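PDB 4CHJ: IMC sub-compartment protein ISP3 from Toxoplasma gondii, which probably serves in daughter-cell formation during parasite replication, as a pleckstrin homology-fold member of a protein family located in sub-compartments of the inner membrane complex. Local coordinates for residues F115-A118 against A123-F126. Numbering follows the deposited sequence.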
ATOM      1  N   PHE A 115       2.262   5.219   1.935  1.00 35.57           N
ATOM      2  CA  PHE A 115       1.496   5.241   3.165  1.00 43.62           C
ATOM      3  C   PHE A 115       2.413   5.541   4.326  1.00 46.60           C
ATOM      4  O   PHE A 115       3.634   5.411   4.230  1.00 46.04           O
ATOM      5  CB  PHE A 115       0.712   3.942   3.385  1.00 40.01           C
ATOM      6  CG  PHE A 115       1.562   2.709   3.447  1.00 37.86           C
ATOM      7  CD1 PHE A 115       2.066   2.157   2.294  1.00 36.27           C
ATOM      8  CD2 PHE A 115       1.814   2.074   4.659  1.00 41.20           C
ATOM      9  CE1 PHE A 115       2.838   1.032   2.312  1.00 34.89           C
ATOM     10  CE2 PHE A 115       2.627   0.952   4.702  1.00 42.47           C
ATOM     11  CZ  PHE A 115       3.118   0.410   3.518  1.00 42.29           C
ATOM     12  N   ARG A 116       1.832   6.049   5.394  1.00 52.10           N
ATOM     13  CA  ARG A 116       2.612   6.457   6.521  1.00 47.57           C
ATOM     14  C   ARG A 116       2.244   5.637   7.760  1.00 49.24           C
ATOM     15  O   ARG A 116       1.057   5.349   8.002  1.00 44.93           O
ATOM     16  CB  ARG A 116       2.391   7.933   6.768  1.00 51.04           C
ATOM     17  CG  ARG A 116       3.331   8.509   7.809  1.00 64.40           C
ATOM     18  CD  ARG A 116       3.052   9.978   8.000  1.00 64.62           C
ATOM     19  NE  ARG A 116       3.075  10.673   6.712  1.00 73.61           N
ATOM     20  CZ  ARG A 116       2.020  11.261   6.150  1.00 71.46           C
ATOM     21  NH1 ARG A 116       0.842  11.263   6.765  1.00 71.23           N
ATOM     22  NH2 ARG A 116       2.157  11.882   4.983  1.00 76.36           N
ATOM     23  N   LEU A 117       3.270   5.270   8.533  1.00 49.39           N
ATOM     24  CA  LEU A 117       3.105   4.569   9.797  1.00 42.31           C
ATOM     25  C   LEU A 117       3.116   5.539  10.994  1.00 42.93           C
ATOM     26  O   LEU A 117       3.958   6.437  11.074  1.00 45.39           O
ATOM     27  CB  LEU A 117       4.227   3.567   9.969  1.00 50.28           C
ATOM     28  CG  LEU A 117       4.419   2.528   8.861  1.00 53.21           C
ATOM     29  CD1 LEU A 117       5.590   1.634   9.210  1.00 59.49           C
ATOM     30  CD2 LEU A 117       3.176   1.694   8.651  1.00 55.25           C
ATOM     31  N   ALA A 118       2.210   5.293  11.943  1.00 41.12           N
ATOM     32  CA  ALA A 118       2.005   6.129  13.114  1.00 45.98           C
ATOM     33  C   ALA A 118       3.181   6.046  14.059  1.00 51.36           C
ATOM     34  O   ALA A 118       3.531   7.038  14.713  1.00 55.72           O
ATOM     35  CB  ALA A 118       0.740   5.689  13.845  1.00 46.90           C
ATOM     36  N   ALA A 123       7.168   7.191   5.876  1.00 52.31           N
ATOM     37  CA  ALA A 123       6.388   6.965   4.671  1.00 55.63           C
ATOM     38  C   ALA A 123       7.010   5.864   3.831  1.00 47.75           C
ATOM     39  O   ALA A 123       8.216   5.811   3.664  1.00 49.48           O
ATOM     40  CB  ALA A 123       6.276   8.241   3.866  1.00 54.28           C
ATOM     41  N   ILE A 124       6.175   4.971   3.327  1.00 49.60           N
ATOM     42  CA  ILE A 124       6.649   3.820   2.588  1.00 48.25           C
ATOM     43  C   ILE A 124       5.928   3.820   1.281  1.00 46.93           C
ATOM     44  O   ILE A 124       4.772   4.226   1.215  1.00 47.03           O
ATOM     45  CB  ILE A 124       6.317   2.522   3.324  1.00 49.71           C
ATOM     46  CG1 ILE A 124       6.743   2.650   4.806  1.00 54.88           C
ATOM     47  CG2 ILE A 124       6.991   1.339   2.630  1.00 51.76           C
ATOM     48  CD1 ILE A 124       6.367   1.470   5.674  1.00 53.98           C
ATOM     49  N   ALA A 125       6.601   3.389   0.232  1.00 42.91           N
ATOM     50  CA  ALA A 125       5.971   3.305  -1.055  1.00 43.02           C
ATOM     51  C   ALA A 125       6.059   1.888  -1.554  1.00 49.14           C
ATOM     52  O   ALA A 125       7.166   1.301  -1.590  1.00 39.51           O
ATOM     53  CB  ALA A 125       6.627   4.259  -2.039  1.00 41.14           C
ATOM     54  N   PHE A 126       4.879   1.332  -1.891  1.00 42.47           N
ATOM     55  CA  PHE A 126       4.753   0.068  -2.633  1.00 42.23           C
ATOM     56  C   PHE A 126       4.360   0.371  -4.082  1.00 43.95           C
ATOM     57  O   PHE A 126       3.538   1.232  -4.336  1.00 49.04           O
ATOM     58  CB  PHE A 126       3.655  -0.804  -2.006  1.00 39.62           C
ATOM     59  CG  PHE A 126       4.009  -1.368  -0.652  1.00 41.69           C
ATOM     60  CD1 PHE A 126       5.282  -1.203  -0.108  1.00 40.74           C
ATOM     61  CD2 PHE A 126       3.075  -2.086   0.068  1.00 41.42           C
ATOM     62  CE1 PHE A 126       5.602  -1.740   1.126  1.00 45.45           C
ATOM     63  CE2 PHE A 126       3.394  -2.636   1.294  1.00 42.57           C
ATOM     64  CZ  PHE A 126       4.666  -2.465   1.822  1.00 44.81           C
TER
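Phe-115 lays one face of its ring against Ile-124 and drives its CE1-CZ edge into the face of Phe-126. The two rings form an edge-to-face pair, centroids 4.9 Å apart and planes at 74°, with Phe-115 CE1 sitting over the middle of the Phe-126 ring. On the Ile-124 side the contact is a CH-pi one: CB lies 4.1 Å from the ring centroid, displaced toward the rim. What swings the Phe-115 ring across its neighbour strand is chi1 of 59°, which holds CG between the backbone N and the carbonyl carbon. Farther along the same face, Leu-117 CD1 meets the end of Ile-124, CD1, at 3.6 Å. Between the two strands, Phe-115 and Ile-124 make an antiparallel hydrogen-bonded pair, Phe-115 N to Ile-124 O at 2.8 Å and Ile-124 N to Phe-115 O at 2.7 Å. The Phe-115 carbonyl oxygen also takes a CA-H...O contact from Ala-123, whose methyl group shares the other face with Arg-116. Beyond the pair, Phe-126 packs on Phe-137 of the C-terminal helix 131-149, and Leu-117 and Phe-126 both touch Ile-82. This is the last beta hairpin of a pleckstrin homology fold, its apolar face turned into the core and its second strand leading to the C-terminal helix.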